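Local structure of ultraspiracle (Drosophila melanogaster, 1HG4) at residues R13-E18 / L173-L178. The protein probably acts as a nuclear hormone receptor and transcription factor, here through its mostly helical ligand-binding domain, which holds a phospholipid in its pocket. Residues are numbered along the deposited sequence; the frame is centred on the assembly and turned at random.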
loop_
_atom_site.group_PDB
_atom_site.type_symbol
_atom_site.label_atom_id
_atom_site.label_comp_id
_atom_site.label_asym_id
_atom_site.label_seq_id
_atom_site.Cartn_x
_atom_site.Cartn_y
_atom_site.Cartn_z
ATOM N N ARG A 13 -19.102 3.667 -13.654
ATOM C CA ARG A 13 -19.649 3.770 -12.307
ATOM C C ARG A 13 -19.308 5.129 -11.719
ATOM O O ARG A 13 -20.066 5.699 -10.927
ATOM C CB ARG A 13 -19.090 2.662 -11.414
ATOM C CG ARG A 13 -20.126 2.045 -10.473
ATOM C CD ARG A 13 -21.338 1.562 -11.259
ATOM N NE ARG A 13 -21.678 0.163 -10.997
ATOM C CZ ARG A 13 -22.653 -0.491 -11.625
ATOM N NH1 ARG A 13 -23.375 0.132 -12.550
ATOM N NH2 ARG A 13 -22.914 -1.761 -11.333
ATOM N N ILE A 14 -18.158 5.652 -12.116
ATOM C CA ILE A 14 -17.735 6.950 -11.635
ATOM C C ILE A 14 -18.556 8.039 -12.321
ATOM O O ILE A 14 -18.886 9.052 -11.719
ATOM C CB ILE A 14 -16.252 7.170 -11.910
ATOM C CG1 ILE A 14 -15.438 6.129 -11.138
ATOM C CG2 ILE A 14 -15.864 8.572 -11.510
ATOM C CD1 ILE A 14 -13.965 6.193 -11.405
ATOM N N ILE A 15 -18.883 7.818 -13.587
ATOM C CA ILE A 15 -19.676 8.768 -14.344
ATOM C C ILE A 15 -21.069 8.853 -13.735
ATOM O O ILE A 15 -21.610 9.939 -13.540
ATOM C CB ILE A 15 -19.783 8.347 -15.841
ATOM C CG1 ILE A 15 -18.566 8.864 -16.614
ATOM C CG2 ILE A 15 -21.056 8.912 -16.476
ATOM C CD1 ILE A 15 -18.513 10.380 -16.710
ATOM N N GLU A 16 -21.635 7.700 -13.420
ATOM C CA GLU A 16 -22.966 7.652 -12.846
ATOM C C GLU A 16 -23.074 8.456 -11.552
ATOM O O GLU A 16 -24.086 9.106 -11.298
ATOM C CB GLU A 16 -23.375 6.203 -12.590
ATOM C CG GLU A 16 -24.877 6.035 -12.443
ATOM C CD GLU A 16 -25.307 4.587 -12.437
ATOM O OE1 GLU A 16 -25.067 3.903 -11.417
ATOM O OE2 GLU A 16 -25.878 4.140 -13.457
ATOM N N ALA A 17 -22.033 8.404 -10.732
ATOM C CA ALA A 17 -22.022 9.137 -9.479
ATOM C C ALA A 17 -22.100 10.647 -9.730
ATOM O O ALA A 17 -22.901 11.348 -9.115
ATOM C CB ALA A 17 -20.756 8.807 -8.695
ATOM N N GLU A 18 -21.262 11.141 -10.636
ATOM C CA GLU A 18 -21.236 12.557 -10.951
ATOM C C GLU A 18 -22.584 13.020 -11.457
ATOM O O GLU A 18 -23.171 13.958 -10.921
ATOM C CB GLU A 18 -20.197 12.850 -12.027
ATOM C CG GLU A 18 -18.756 12.744 -11.575
ATOM C CD GLU A 18 -17.791 12.922 -12.734
ATOM O OE1 GLU A 18 -17.916 13.921 -13.471
ATOM O OE2 GLU A 18 -16.904 12.064 -12.909
ATOM N N LEU A 173 -9.692 16.663 -24.428
ATOM C CA LEU A 173 -10.106 15.978 -23.213
ATOM C C LEU A 173 -11.586 15.627 -23.317
ATOM O O LEU A 173 -12.392 16.460 -23.703
ATOM C CB LEU A 173 -9.871 16.873 -21.988
ATOM C CG LEU A 173 -10.097 16.236 -20.617
ATOM C CD1 LEU A 173 -8.962 15.257 -20.318
ATOM C CD2 LEU A 173 -10.154 17.320 -19.546
ATOM N N ASP A 174 -11.947 14.393 -22.984
ATOM C CA ASP A 174 -13.344 14.008 -23.042
ATOM C C ASP A 174 -13.926 13.863 -21.641
ATOM O O ASP A 174 -13.196 13.912 -20.646
ATOM C CB ASP A 174 -13.519 12.717 -23.860
ATOM C CG ASP A 174 -12.830 11.517 -23.238
ATOM O OD1 ASP A 174 -12.875 11.361 -21.999
ATOM O OD2 ASP A 174 -12.253 10.705 -23.998
ATOM N N ARG A 175 -15.240 13.679 -21.579
ATOM C CA ARG A 175 -15.942 13.555 -20.311
ATOM C C ARG A 175 -15.444 12.395 -19.456
ATOM O O ARG A 175 -15.443 12.480 -18.223
ATOM C CB ARG A 175 -17.453 13.408 -20.550
ATOM C CG ARG A 175 -18.262 13.359 -19.261
ATOM C CD ARG A 175 -18.253 14.709 -18.553
ATOM N NE ARG A 175 -18.500 14.586 -17.120
ATOM C CZ ARG A 175 -19.573 14.009 -16.588
ATOM N NH1 ARG A 175 -20.514 13.493 -17.368
ATOM N NH2 ARG A 175 -19.708 13.943 -15.270
ATOM N N ARG A 176 -15.021 11.314 -20.104
ATOM C CA ARG A 176 -14.528 10.160 -19.378
ATOM C C ARG A 176 -13.182 10.464 -18.742
ATOM O O ARG A 176 -12.923 10.090 -17.604
ATOM C CB ARG A 176 -14.412 8.947 -20.307
ATOM C CG ARG A 176 -15.543 7.920 -20.140
ATOM C CD ARG A 176 -16.657 8.076 -21.162
ATOM N NE ARG A 176 -17.976 7.891 -20.559
ATOM C CZ ARG A 176 -19.130 8.066 -21.201
ATOM N NH1 ARG A 176 -19.137 8.423 -22.482
ATOM N NH2 ARG A 176 -20.278 7.923 -20.550
ATOM N N GLU A 177 -12.318 11.155 -19.464
ATOM C CA GLU A 177 -11.016 11.498 -18.904
ATOM C C GLU A 177 -11.120 12.499 -17.749
ATOM O O GLU A 177 -10.327 12.430 -16.812
ATOM C CB GLU A 177 -10.104 12.038 -20.006
ATOM C CG GLU A 177 -10.036 11.079 -21.172
ATOM C CD GLU A 177 -9.156 11.552 -22.292
ATOM O OE1 GLU A 177 -9.322 12.703 -22.740
ATOM O OE2 GLU A 177 -8.300 10.760 -22.733
ATOM N N LEU A 178 -12.097 13.413 -17.796
ATOM C CA LEU A 178 -12.254 14.390 -16.712
ATOM C C LEU A 178 -12.749 13.691 -15.439
ATOM O O LEU A 178 -12.319 14.014 -14.328
ATOM C CB LEU A 178 -13.241 15.503 -17.100
ATOM C CG LEU A 178 -13.430 16.547 -15.984
ATOM C CD1 LEU A 178 -12.213 17.493 -15.936
ATOM C CD2 LEU A 178 -14.727 17.316 -16.212
#
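The carboxylate of Glu-18 and the guanidinium of Arg-175 form a salt bridge with their planes 81° apart, nearly perpendicular rather than coplanar. Arg-175 NH2 donates to Glu-18 OE1 at 2.5 Å, but the N-H...O angle is 142°, and the nitrogen approaches from above the carboxylate plane. Over the centre of one guanidinium face lies Ile-15 CD1, 3.7 Å above the plane, so apolar packing and ion pairing share one arginine head. With CG opposite the backbone N (chi1 -176°) and a bend at chi2, the Arg-175 chain carries its end to helix 11-24. Helix 175-186 of the nuclear-receptor ligand-binding domain starts here with a capping box: Glu-177 N donates to Asp-174 OD1 (2.6 Å) and Asp-174 N to Glu-177 OE1 (3.1 Å). Glu-18 also bridges to Lys-182 through OE1 and bonds Ser-179 through OE2, tying helix 11-24 to later turns of helix 175-186. A leucine at Arg-175 would probably cost Glu-18 this basic partner, leaving Lys-182 to face its carboxylate, and strip the flat cover from Ile-15 CD1. More peripherally, Ile-15 CG1 lies 4.1 Å from Arg-176 NE, the two side chains crossing at about a right angle.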